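Long-range contacts in acyltransferase (Streptococcus pneumoniae, PDB 5UG1), which probably transfers acetyl groups onto peptidoglycan, as the catalytic domain of an O-acetyltransferase: residues Ser12-Arg16 against Asn31-Ser35; Ser35-Ala41 against Ile60-Asn66; Ala41-Leu46 against Ser76-Pro82. One frame throughout, in Å; residues are numbered along the deposited sequence.

In the fold
The parallel beta-sheet starts from strand 6-10; the next strand, 29-32, adds at its edge, and 57-61 and 86-90 follow on the other side. Strand 6-10 leads into helix 12-16, and contact 1 closes the first loop when the chain returns through strand 29-32 and lays Ala32-Val34 beside Ser12-Leu15. Contact 2 opens where contact 1 ends, at the shared Ser35, and is closed by the turn after strand 57-61, so the two run in series; both touch the bound methylsulfonyl group. Contact 3 crosses contact 2: it opens at Ala41-Leu46, before Ile60-Asn66 closes contact 2, and closes later, at Ser76-Pro82. It pairs helix 38-50 with helix 70-80.

Contact 1: Ser12-Arg16 against Asn31-Ser35; sequences SVALR and NAQVS. With 03S (methanesulfonic acid), chain B.
Leu15 lies against Ala32 and Val34, and tracing it outward from the backbone gives the plan of the contact. Its CB meets Ala32 CB at 4.0 Å. CG stands anti to the backbone N (chi1 -178°), which carries it toward the end of the strand, and there the two methyls part: CD1 comes to 3.4 Å from Ala32 O, a carbon lying against a carbonyl, while CD2 reaches Val34 CG2 at 3.8 Å, where the two branched side chains cross obliquely. Ala32 CB fills the notch between Leu15 and Ala14, whose own CB is also 4.0 Å away from it.

At the start of the helix Ser12 CB packs on Val34 CG1 at 4.1 Å, while its polar atoms turn to the bound group. Ser12 OG is covalently joined to S10 of the methylsulfonyl group at 1.5 Å. With chi1 at 75°, OG sits between the backbone N and the carbonyl carbon, a rotation that brings the sulfonyl group back over the serine's own amide: Ser12 N donates to O12 at 3.1 Å, with a bent N-H...O angle of 141°. OG is also hydrogen-bonded to His145, consistent with the nucleophile and base of a catalytic triad, and Val34 flanks the adduct.

Among its neighbours, the helix has Ala32-Val34, running out of strand 29-32, along one side; that strand pairs with strand 6-10, which leads directly into the helix. Tyr160 of helix 150-171 packs on Val13 and Ala14.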
ATOM      1  N   SER A  12      -3.877   8.812   2.317  1.00 22.63           N
ATOM      2  CA  SER A  12      -4.332   9.246   3.612  1.00 22.07           C
ATOM      3  C   SER A  12      -4.507   8.129   4.617  1.00 20.09           C
ATOM      4  O   SER A  12      -4.384   8.357   5.761  1.00 25.89           O
ATOM      5  CB  SER A  12      -5.636   9.994   3.487  1.00 29.80           C
ATOM      6  OG  SER A  12      -6.670   9.118   3.244  1.00 30.19           O
ATOM      7  N   VAL A  13      -4.812   6.931   4.156  1.00 24.92           N
ATOM      8  CA  VAL A  13      -4.935   5.809   5.044  1.00 24.23           C
ATOM      9  C   VAL A  13      -3.572   5.454   5.646  1.00 25.84           C
ATOM     10  O   VAL A  13      -3.441   5.286   6.824  1.00 21.10           O
ATOM     11  CB  VAL A  13      -5.624   4.612   4.376  1.00 22.71           C
ATOM     12  CG1 VAL A  13      -5.759   3.462   5.330  1.00 19.18           C
ATOM     13  CG2 VAL A  13      -6.986   5.014   3.897  1.00 24.52           C
ATOM     14  N   ALA A  14      -2.576   5.361   4.785  1.00 24.07           N
ATOM     15  CA  ALA A  14      -1.211   5.212   5.213  1.00 21.77           C
ATOM     16  C   ALA A  14      -0.770   6.384   6.103  1.00 23.71           C
ATOM     17  O   ALA A  14      -0.137   6.175   7.112  1.00 21.60           O
ATOM     18  CB  ALA A  14      -0.296   5.053   4.045  1.00 20.77           C
ATOM     19  N   LEU A  15      -1.164   7.596   5.739  1.00 23.27           N
ATOM     20  CA  LEU A  15      -0.770   8.751   6.534  1.00 23.64           C
ATOM     21  C   LEU A  15      -1.366   8.671   7.933  1.00 30.67           C
ATOM     22  O   LEU A  15      -0.731   9.074   8.918  1.00 31.04           O
ATOM     23  CB  LEU A  15      -1.196  10.036   5.835  1.00 21.19           C
ATOM     24  CG  LEU A  15      -0.768  11.305   6.574  1.00 26.89           C
ATOM     25  CD1 LEU A  15       0.746  11.386   6.685  1.00 23.50           C
ATOM     26  CD2 LEU A  15      -1.344  12.569   5.928  1.00 30.74           C
ATOM     27  N   ARG A  16      -2.579   8.127   8.039  1.00 28.76           N
ATOM     28  CA  ARG A  16      -3.203   7.942   9.343  1.00 26.47           C
ATOM     29  C   ARG A  16      -2.413   6.963  10.206  1.00 26.21           C
ATOM     30  O   ARG A  16      -2.390   7.092  11.433  1.00 25.37           O
ATOM     31  CB  ARG A  16      -4.644   7.471   9.139  1.00 26.70           C
ATOM     32  CG  ARG A  16      -5.551   7.555  10.365  1.00 30.32           C
ATOM     33  CD  ARG A  16      -6.973   7.138   9.976  1.00 31.23           C
ATOM     34  NE  ARG A  16      -7.908   7.094  11.097  1.00 24.98           N
ATOM     35  CZ  ARG A  16      -8.503   8.163  11.611  1.00 29.64           C
ATOM     36  NH1 ARG A  16      -8.243   9.362  11.103  1.00 30.05           N
ATOM     37  NH2 ARG A  16      -9.358   8.039  12.624  1.00 28.45           N
ATOM     38  N   ASN A  31       6.528   8.106   2.997  1.00 21.06           N
ATOM     39  CA  ASN A  31       6.155   9.270   2.195  1.00 23.40           C
ATOM     40  C   ASN A  31       4.672   9.109   1.864  1.00 25.26           C
ATOM     41  O   ASN A  31       4.302   8.568   0.819  1.00 26.88           O
ATOM     42  CB  ASN A  31       7.063   9.376   0.952  1.00 25.17           C
ATOM     43  CG  ASN A  31       6.614  10.448  -0.033  1.00 46.75           C
ATOM     44  OD1 ASN A  31       5.803  11.326   0.285  1.00 52.46           O
ATOM     45  ND2 ASN A  31       7.151  10.378  -1.248  1.00 55.83           N
ATOM     46  N   ALA A  32       3.811   9.567   2.771  1.00 26.47           N
ATOM     47  CA  ALA A  32       2.369   9.413   2.619  1.00 25.73           C
ATOM     48  C   ALA A  32       1.710  10.773   2.733  1.00 28.15           C
ATOM     49  O   ALA A  32       2.126  11.601   3.550  1.00 35.43           O
ATOM     50  CB  ALA A  32       1.783   8.452   3.671  1.00 18.46           C
ATOM     51  N   GLN A  33       0.736  11.039   1.888  1.00 26.47           N
ATOM     52  CA  GLN A  33       0.033  12.315   1.868  1.00 25.40           C
ATOM     53  C   GLN A  33      -1.440  12.140   1.573  1.00 25.46           C
ATOM     54  O   GLN A  33      -1.854  11.144   1.058  1.00 28.52           O
ATOM     55  CB  GLN A  33       0.614  13.265   0.820  1.00 41.43           C
ATOM     56  CG  GLN A  33       2.112  13.315   0.756  1.00 43.74           C
ATOM     57  CD  GLN A  33       2.584  14.007  -0.476  1.00 54.97           C
ATOM     58  OE1 GLN A  33       2.430  15.218  -0.620  1.00 62.61           O
ATOM     59  NE2 GLN A  33       3.151  13.253  -1.385  1.00 57.29           N
ATOM     60  N   VAL A  34      -2.222  13.140   1.886  1.00 27.76           N
ATOM     61  CA  VAL A  34      -3.657  13.005   1.870  1.00 40.40           C
ATOM     62  C   VAL A  34      -4.280  12.617   0.542  1.00 41.90           C
ATOM     63  O   VAL A  34      -5.045  11.700   0.492  1.00 43.33           O
ATOM     64  CB  VAL A  34      -4.376  14.239   2.439  1.00 41.13           C
ATOM     65  CG1 VAL A  34      -5.853  13.980   2.496  1.00 42.34           C
ATOM     66  CG2 VAL A  34      -3.845  14.578   3.809  1.00 36.99           C
ATOM     67  N   SER A  35      -3.945  13.315  -0.511  1.00 30.75           N
ATOM     68  CA  SER A  35      -4.582  13.081  -1.786  1.00 36.70           C
ATOM     69  C   SER A  35      -3.892  12.139  -2.754  1.00 34.11           C
ATOM     70  O   SER A  35      -4.212  12.099  -3.895  1.00 40.72           O
ATOM     71  CB  SER A  35      -4.778  14.399  -2.486  1.00 44.41           C
ATOM     72  OG  SER A  35      -5.903  14.999  -1.964  1.00 61.68           O
TER
HETATM   73  S10 03S B 701      -7.498   9.064   1.971  1.00 65.06           S
HETATM   74  O11 03S B 701      -8.441   7.947   2.202  1.00 66.36           O
HETATM   75  O12 03S B 701      -6.599   8.727   0.846  1.00 66.70           O
HETATM   76  C13 03S B 701      -8.351  10.443   1.606  1.00 61.02           C

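Contact 2: Ser35-Ala41 against Ile60-Asn66; sequences SVTTKTA and IATGVNN. With 03S (methanesulfonic acid), chain B.
Thr38 and Thr62 are joined hydroxyl to hydroxyl, OG1 to OG1 at 2.9 Å, across the interior of the contact. A second, weak hydrogen bond runs from Asn65 ND2 to Val36 O at 3.3 Å, fairly straight at 161°. The same ND2 lies 2.6 Å from O12 of the methylsulfonyl group, but there the N-H is poorly aimed (117°), so this bond too is weak. Val36 O probably steadies the amide that faces the adduct. Thr37 and Thr40 form a capping box at the start of helix 38-50: Thr40 N donates to Thr37 OG1, and Thr37 N to Thr40 OG1.

Two waters bridge the backbones. One accepts from Gly63 N at 2.8 Å and from Asn65 N while donating to Val36 O; another accepts from Thr38 N and donates to Asn65 O at 2.6 Å.

Apolar contacts are made largely by methyls. The rotation of Thr62 (chi1 62°) turns OG1 to Thr38 and puts CG2 anti to the carbonyl carbon, where it fits against Val36 CG1 at 3.7 Å and Ala41 CB at 3.9 Å. Thr37 CG2 lies across Asn65, meeting its CB at 3.9 Å.

Gly63-Val64-Asn65 fits the Gly-x-Asn block of SGNH hydrolases, whose asparagine lines the oxyanion hole; Asn65 beside O12 is consistent with that role.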
ATOM      1  N   SER A  35      -3.945  13.315  -0.511  1.00 30.75           N
ATOM      2  CA  SER A  35      -4.582  13.081  -1.786  1.00 36.70           C
ATOM      3  C   SER A  35      -3.892  12.139  -2.754  1.00 34.11           C
ATOM      4  O   SER A  35      -4.212  12.099  -3.895  1.00 40.72           O
ATOM      5  CB  SER A  35      -4.778  14.399  -2.486  1.00 44.41           C
ATOM      6  OG  SER A  35      -5.903  14.999  -1.964  1.00 61.68           O
ATOM      7  N   VAL A  36      -2.969  11.353  -2.283  1.00 31.62           N
ATOM      8  CA  VAL A  36      -2.204  10.518  -3.203  1.00 27.90           C
ATOM      9  C   VAL A  36      -3.089   9.419  -3.789  1.00 33.09           C
ATOM     10  O   VAL A  36      -3.849   8.747  -3.080  1.00 26.22           O
ATOM     11  CB  VAL A  36      -0.965   9.959  -2.489  1.00 34.95           C
ATOM     12  CG1 VAL A  36      -0.290   8.850  -3.308  1.00 24.48           C
ATOM     13  CG2 VAL A  36       0.006  11.110  -2.217  1.00 26.61           C
ATOM     14  N   THR A  37      -3.021   9.263  -5.105  1.00 32.45           N
ATOM     15  CA  THR A  37      -3.654   8.170  -5.818  1.00 30.67           C
ATOM     16  C   THR A  37      -2.584   7.248  -6.394  1.00 32.97           C
ATOM     17  O   THR A  37      -1.391   7.552  -6.386  1.00 28.71           O
ATOM     18  CB  THR A  37      -4.553   8.700  -6.939  1.00 33.92           C
ATOM     19  OG1 THR A  37      -3.742   9.235  -7.988  1.00 41.84           O
ATOM     20  CG2 THR A  37      -5.460   9.799  -6.412  1.00 39.55           C
ATOM     21  N   THR A  38      -3.030   6.102  -6.905  1.00 25.50           N
ATOM     22  CA  THR A  38      -2.108   5.204  -7.583  1.00 25.10           C
ATOM     23  C   THR A  38      -1.442   5.903  -8.761  1.00 22.40           C
ATOM     24  O   THR A  38      -0.249   5.690  -9.032  1.00 21.08           O
ATOM     25  CB  THR A  38      -2.853   3.956  -8.032  1.00 26.01           C
ATOM     26  OG1 THR A  38      -3.553   3.408  -6.899  1.00 23.73           O
ATOM     27  CG2 THR A  38      -1.864   2.932  -8.633  1.00 17.25           C
ATOM     28  N   LYS A  39      -2.195   6.770  -9.447  1.00 21.30           N
ATOM     29  CA  LYS A  39      -1.652   7.562 -10.550  1.00 20.11           C
ATOM     30  C   LYS A  39      -0.476   8.425 -10.099  1.00 20.15           C
ATOM     31  O   LYS A  39       0.603   8.377 -10.697  1.00 23.67           O
ATOM     32  CB  LYS A  39      -2.752   8.433 -11.146  1.00 25.44           C
ATOM     33  CG  LYS A  39      -2.376   9.187 -12.420  1.00 23.06           C
ATOM     34  CD  LYS A  39      -3.472  10.199 -12.764  1.00 25.41           C
ATOM     35  CE  LYS A  39      -3.104  11.069 -13.962  1.00 25.81           C
ATOM     36  NZ  LYS A  39      -1.778  11.732 -13.788  1.00 32.82           N
ATOM     37  N   THR A  40      -0.667   9.231  -9.047  1.00 26.05           N
ATOM     38  CA  THR A  40       0.415  10.119  -8.630  1.00 24.94           C
ATOM     39  C   THR A  40       1.534   9.346  -7.940  1.00 23.63           C
ATOM     40  O   THR A  40       2.697   9.759  -8.011  1.00 22.77           O
ATOM     41  CB  THR A  40      -0.101  11.248  -7.720  1.00 23.98           C
ATOM     42  OG1 THR A  40      -0.638  10.702  -6.515  1.00 29.31           O
ATOM     43  CG2 THR A  40      -1.178  12.067  -8.413  1.00 25.56           C
ATOM     44  N   ALA A  41       1.209   8.225  -7.287  1.00 21.90           N
ATOM     45  CA  ALA A  41       2.243   7.370  -6.710  1.00 23.10           C
ATOM     46  C   ALA A  41       3.176   6.820  -7.784  1.00 26.29           C
ATOM     47  O   ALA A  41       4.388   6.681  -7.557  1.00 23.78           O
ATOM     48  CB  ALA A  41       1.592   6.223  -5.935  1.00 17.53           C
ATOM     49  N   ILE A  60       3.703   0.585  -2.271  1.00 16.19           N
ATOM     50  CA  ILE A  60       2.671   1.417  -2.879  1.00 19.64           C
ATOM     51  C   ILE A  60       1.407   1.213  -2.051  1.00 18.77           C
ATOM     52  O   ILE A  60       0.738   0.179  -2.164  1.00 21.70           O
ATOM     53  CB  ILE A  60       2.442   1.066  -4.358  1.00 21.78           C
ATOM     54  CG1 ILE A  60       3.739   1.173  -5.164  1.00 21.63           C
ATOM     55  CG2 ILE A  60       1.330   1.961  -4.969  1.00 19.68           C
ATOM     56  CD1 ILE A  60       4.479   2.546  -5.063  1.00 17.08           C
ATOM     57  N   ALA A  61       1.081   2.185  -1.203  1.00 18.12           N
ATOM     58  CA  ALA A  61      -0.055   2.077  -0.286  1.00 18.16           C
ATOM     59  C   ALA A  61      -1.140   3.062  -0.714  1.00 27.55           C
ATOM     60  O   ALA A  61      -1.365   4.107  -0.093  1.00 19.66           O
ATOM     61  CB  ALA A  61       0.408   2.312   1.167  1.00 19.08           C
ATOM     62  N   THR A  62      -1.820   2.714  -1.805  1.00 18.26           N
ATOM     63  CA  THR A  62      -2.825   3.554  -2.439  1.00 18.84           C
ATOM     64  C   THR A  62      -3.951   2.665  -2.950  1.00 18.93           C
ATOM     65  O   THR A  62      -3.854   1.434  -2.936  1.00 27.48           O
ATOM     66  CB  THR A  62      -2.255   4.338  -3.633  1.00 24.92           C
ATOM     67  OG1 THR A  62      -1.801   3.406  -4.624  1.00 25.71           O
ATOM     68  CG2 THR A  62      -1.100   5.272  -3.230  1.00 18.57           C
ATOM     69  N   GLY A  63      -4.971   3.266  -3.491  1.00 19.74           N
ATOM     70  CA  GLY A  63      -5.983   2.515  -4.184  1.00 21.62           C
ATOM     71  C   GLY A  63      -7.412   2.865  -3.878  1.00 22.63           C
ATOM     72  O   GLY A  63      -8.262   2.643  -4.664  1.00 28.04           O
ATOM     73  N   VAL A  64      -7.651   3.436  -2.725  1.00 22.31           N
ATOM     74  CA  VAL A  64      -8.974   3.820  -2.340  1.00 24.01           C
ATOM     75  C   VAL A  64      -9.391   5.162  -2.936  1.00 31.06           C
ATOM     76  O   VAL A  64     -10.510   5.362  -3.182  1.00 27.69           O
ATOM     77  CB  VAL A  64      -9.161   3.781  -0.810  1.00 25.56           C
ATOM     78  CG1 VAL A  64      -8.627   5.025  -0.157  1.00 25.67           C
ATOM     79  CG2 VAL A  64     -10.583   3.502  -0.418  1.00 26.74           C
ATOM     80  N   ASN A  65      -8.469   6.066  -3.175  1.00 30.27           N
ATOM     81  CA  ASN A  65      -8.781   7.330  -3.844  1.00 35.67           C
ATOM     82  C   ASN A  65      -8.831   7.153  -5.364  1.00 27.28           C
ATOM     83  O   ASN A  65      -7.924   6.683  -5.918  1.00 29.49           O
ATOM     84  CB  ASN A  65      -7.710   8.363  -3.528  1.00 38.70           C
ATOM     85  CG  ASN A  65      -7.843   8.974  -2.173  1.00 46.12           C
ATOM     86  OD1 ASN A  65      -8.899   8.982  -1.576  1.00 48.42           O
ATOM     87  ND2 ASN A  65      -6.749   9.508  -1.681  1.00 52.23           N
ATOM     88  N   ASN A  66      -9.891   7.557  -6.015  1.00 30.27           N
ATOM     89  CA  ASN A  66      -9.991   7.452  -7.457  1.00 32.23           C
ATOM     90  C   ASN A  66      -9.868   6.004  -7.980  1.00 26.22           C
ATOM     91  O   ASN A  66      -9.023   5.736  -8.764  1.00 28.91           O
ATOM     92  CB  ASN A  66      -8.884   8.337  -8.071  1.00 42.65           C
ATOM     93  CG  ASN A  66      -9.265   9.785  -8.184  1.00 59.61           C
ATOM     94  OD1 ASN A  66     -10.187  10.251  -7.545  1.00 69.76           O
ATOM     95  ND2 ASN A  66      -8.551  10.513  -9.023  1.00 63.48           N
TER
HETATM   96  S10 03S B 701      -7.498   9.064   1.971  1.00 65.06           S
HETATM   97  O11 03S B 701      -8.441   7.947   2.202  1.00 66.36           O
HETATM   98  O12 03S B 701      -6.599   8.727   0.846  1.00 66.70           O
HETATM   99  C13 03S B 701      -8.351  10.443   1.606  1.00 61.02           C
HETATM  100  O   HOH W   1      -5.492   5.925  -2.714  1.00 22.69           O
HETATM  101  O   HOH W   2      -5.974   5.410  -7.099  1.00 24.56           O

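Contact 3: Ala41-Leu46 against Ser76-Pro82; sequences ANEIML and SIVKNLP
Asn42 and Ile77 run alongside each other, pointing opposite ways, in the tightly packed part of this contact. Ile77 CD1 reaches in to 3.6 Å from Asn42 N, and its CG1 also lies against Asn42 CG. Deeper along the interface, Met45 is extended as far as SD and bends only at chi3 (66°); the bend turns CE against the backbone of Asn80, 3.6 Å from Asn80 O, while SD rests on Leu81 CD1 at 4.0 Å. Ala41, Asn42, Met45, Ile77 and Leu81 are all buried here.

The segments run nearly parallel, 10° apart, with axes 9.8 Å from each other. This is the arrangement of consecutive beta-alpha-beta crossovers, in which helices 38-50 and 70-80 lie side by side on one face of the parallel sheet: Met45 touches Ile9 and Met87 of its strands, and Ile77 touches Met87.

Farther from the sheet the contact becomes more polar, and at Leu46 and Asn80 more exposed. Asn42 ND2 gives only a weak, bent bond to Ser76 OG at 2.9 Å. The amide of Asn80 is held within its own helix, ND2 donating to Ser76 O at 3.0 Å from above the carbonyl plane. Leu46 lies across Asn80, its CD2 close on Asn80 O at 3.3 Å, whereas the same methyl makes a looser contact with Pro82 CG at 4.3 Å.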
ATOM      1  N   ALA A  41       1.209   8.225  -7.287  1.00 21.90           N
ATOM      2  CA  ALA A  41       2.243   7.370  -6.710  1.00 23.10           C
ATOM      3  C   ALA A  41       3.176   6.820  -7.784  1.00 26.29           C
ATOM      4  O   ALA A  41       4.388   6.681  -7.557  1.00 23.78           O
ATOM      5  CB  ALA A  41       1.592   6.223  -5.935  1.00 17.53           C
ATOM      6  N   ASN A  42       2.616   6.467  -8.945  1.00 25.17           N
ATOM      7  CA  ASN A  42       3.419   6.071 -10.101  1.00 21.16           C
ATOM      8  C   ASN A  42       4.411   7.169 -10.474  1.00 20.17           C
ATOM      9  O   ASN A  42       5.593   6.904 -10.720  1.00 18.00           O
ATOM     10  CB  ASN A  42       2.483   5.765 -11.281  1.00 17.76           C
ATOM     11  CG  ASN A  42       3.105   4.826 -12.314  1.00 23.93           C
ATOM     12  OD1 ASN A  42       4.315   4.600 -12.313  1.00 21.16           O
ATOM     13  ND2 ASN A  42       2.268   4.274 -13.205  1.00 18.98           N
ATOM     14  N   GLU A  43       3.931   8.412 -10.536  1.00 22.08           N
ATOM     15  CA  GLU A  43       4.790   9.543 -10.876  1.00 23.72           C
ATOM     16  C   GLU A  43       5.823   9.799  -9.782  1.00 20.02           C
ATOM     17  O   GLU A  43       7.002  10.021 -10.079  1.00 22.75           O
ATOM     18  CB  GLU A  43       3.924  10.777 -11.126  1.00 21.46           C
ATOM     19  CG  GLU A  43       2.935  10.619 -12.307  1.00 21.90           C
ATOM     20  CD  GLU A  43       1.748  11.569 -12.203  1.00 30.55           C
ATOM     21  OE1 GLU A  43       1.637  12.267 -11.170  1.00 30.14           O
ATOM     22  OE2 GLU A  43       0.922  11.618 -13.143  1.00 23.95           O
ATOM     23  N   ILE A  44       5.400   9.746  -8.513  1.00 19.79           N
ATOM     24  CA  ILE A  44       6.326   9.894  -7.382  1.00 23.15           C
ATOM     25  C   ILE A  44       7.401   8.817  -7.419  1.00 20.87           C
ATOM     26  O   ILE A  44       8.590   9.096  -7.192  1.00 22.22           O
ATOM     27  CB  ILE A  44       5.557   9.861  -6.044  1.00 26.81           C
ATOM     28  CG1 ILE A  44       4.642  11.085  -5.917  1.00 26.65           C
ATOM     29  CG2 ILE A  44       6.520   9.793  -4.848  1.00 24.03           C
ATOM     30  CD1 ILE A  44       3.758  11.057  -4.678  1.00 25.78           C
ATOM     31  N   MET A  45       6.999   7.568  -7.713  1.00 18.48           N
ATOM     32  CA  MET A  45       7.946   6.454  -7.779  1.00 17.47           C
ATOM     33  C   MET A  45       9.068   6.723  -8.780  1.00 18.02           C
ATOM     34  O   MET A  45      10.255   6.609  -8.448  1.00 21.83           O
ATOM     35  CB  MET A  45       7.218   5.165  -8.152  1.00 25.32           C
ATOM     36  CG  MET A  45       8.153   3.948  -8.188  1.00 21.96           C
ATOM     37  SD  MET A  45       7.335   2.444  -8.724  1.00 22.11           S
ATOM     38  CE  MET A  45       6.943   2.874 -10.430  1.00 22.15           C
ATOM     39  N   LEU A  46       8.705   7.077 -10.019  1.00 18.39           N
ATOM     40  CA  LEU A  46       9.706   7.339 -11.053  1.00 25.69           C
ATOM     41  C   LEU A  46      10.498   8.614 -10.781  1.00 25.55           C
ATOM     42  O   LEU A  46      11.699   8.674 -11.070  1.00 28.25           O
ATOM     43  CB  LEU A  46       9.036   7.428 -12.412  1.00 27.40           C
ATOM     44  CG  LEU A  46       8.437   6.112 -12.896  1.00 27.03           C
ATOM     45  CD1 LEU A  46       7.734   6.358 -14.219  1.00 19.74           C
ATOM     46  CD2 LEU A  46       9.527   5.038 -13.012  1.00 21.86           C
ATOM     47  N   SER A  76       0.091  -0.117 -14.918  1.00 19.31           N
ATOM     48  CA  SER A  76       1.124   0.855 -15.249  1.00 23.07           C
ATOM     49  C   SER A  76       2.199   0.927 -14.170  1.00 25.83           C
ATOM     50  O   SER A  76       3.396   0.945 -14.479  1.00 26.79           O
ATOM     51  CB  SER A  76       0.508   2.232 -15.460  1.00 21.46           C
ATOM     52  OG  SER A  76       1.523   3.154 -15.794  1.00 21.29           O
ATOM     53  N   ILE A  77       1.800   1.012 -12.899  1.00 22.87           N
ATOM     54  CA  ILE A  77       2.813   1.186 -11.867  1.00 20.16           C
ATOM     55  C   ILE A  77       3.680  -0.063 -11.782  1.00 21.11           C
ATOM     56  O   ILE A  77       4.901   0.022 -11.616  1.00 21.38           O
ATOM     57  CB  ILE A  77       2.164   1.561 -10.519  1.00 23.34           C
ATOM     58  CG1 ILE A  77       3.184   2.255  -9.614  1.00 22.96           C
ATOM     59  CG2 ILE A  77       1.548   0.353  -9.834  1.00 18.39           C
ATOM     60  CD1 ILE A  77       2.562   2.934  -8.433  1.00 15.88           C
ATOM     61  N   VAL A  78       3.078  -1.232 -11.980  1.00 23.59           N
ATOM     62  CA  VAL A  78       3.856  -2.462 -12.007  1.00 19.24           C
ATOM     63  C   VAL A  78       4.805  -2.455 -13.190  1.00 18.34           C
ATOM     64  O   VAL A  78       5.978  -2.816 -13.061  1.00 22.44           O
ATOM     65  CB  VAL A  78       2.919  -3.679 -12.034  1.00 25.27           C
ATOM     66  CG1 VAL A  78       3.702  -4.939 -12.435  1.00 24.47           C
ATOM     67  CG2 VAL A  78       2.232  -3.828 -10.671  1.00 23.42           C
ATOM     68  N   LYS A  79       4.324  -2.020 -14.356  1.00 18.97           N
ATOM     69  CA  LYS A  79       5.193  -1.948 -15.532  1.00 21.77           C
ATOM     70  C   LYS A  79       6.363  -0.995 -15.302  1.00 20.81           C
ATOM     71  O   LYS A  79       7.487  -1.244 -15.754  1.00 23.02           O
ATOM     72  CB  LYS A  79       4.375  -1.503 -16.750  1.00 26.18           C
ATOM     73  CG  LYS A  79       5.197  -1.134 -17.987  1.00 33.67           C
ATOM     74  CD  LYS A  79       5.723  -2.359 -18.715  1.00 42.41           C
ATOM     75  CE  LYS A  79       6.645  -1.978 -19.865  1.00 54.75           C
ATOM     76  NZ  LYS A  79       6.004  -1.023 -20.817  1.00 60.51           N
ATOM     77  N   ASN A  80       6.122   0.101 -14.600  1.00 24.58           N
ATOM     78  CA  ASN A  80       7.103   1.168 -14.515  1.00 27.30           C
ATOM     79  C   ASN A  80       8.050   1.011 -13.338  1.00 22.79           C
ATOM     80  O   ASN A  80       8.960   1.834 -13.190  1.00 21.67           O
ATOM     81  CB  ASN A  80       6.395   2.525 -14.456  1.00 22.67           C
ATOM     82  CG  ASN A  80       6.061   3.062 -15.850  1.00 30.89           C
ATOM     83  OD1 ASN A  80       6.916   3.637 -16.525  1.00 32.13           O
ATOM     84  ND2 ASN A  80       4.816   2.869 -16.284  1.00 27.01           N
ATOM     85  N   LEU A  81       7.865  -0.014 -12.511  1.00 21.79           N
ATOM     86  CA  LEU A  81       8.821  -0.281 -11.447  1.00 20.59           C
ATOM     87  C   LEU A  81      10.213  -0.414 -12.059  1.00 25.00           C
ATOM     88  O   LEU A  81      10.389  -1.185 -13.013  1.00 19.48           O
ATOM     89  CB  LEU A  81       8.457  -1.557 -10.688  1.00 17.48           C
ATOM     90  CG  LEU A  81       9.402  -1.982  -9.566  1.00 25.04           C
ATOM     91  CD1 LEU A  81       9.179  -1.119  -8.325  1.00 22.77           C
ATOM     92  CD2 LEU A  81       9.237  -3.458  -9.237  1.00 21.63           C
ATOM     93  N   PRO A  82      11.198   0.345 -11.588  1.00 23.63           N
ATOM     94  CA  PRO A  82      12.517   0.296 -12.225  1.00 24.55           C
ATOM     95  C   PRO A  82      13.220  -0.999 -11.888  1.00 25.89           C
ATOM     96  O   PRO A  82      12.971  -1.614 -10.848  1.00 25.82           O
ATOM     97  CB  PRO A  82      13.258   1.500 -11.626  1.00 23.42           C
ATOM     98  CG  PRO A  82      12.203   2.324 -10.954  1.00 18.76           C
ATOM     99  CD  PRO A  82      11.141   1.360 -10.527  1.00 26.87           C
TER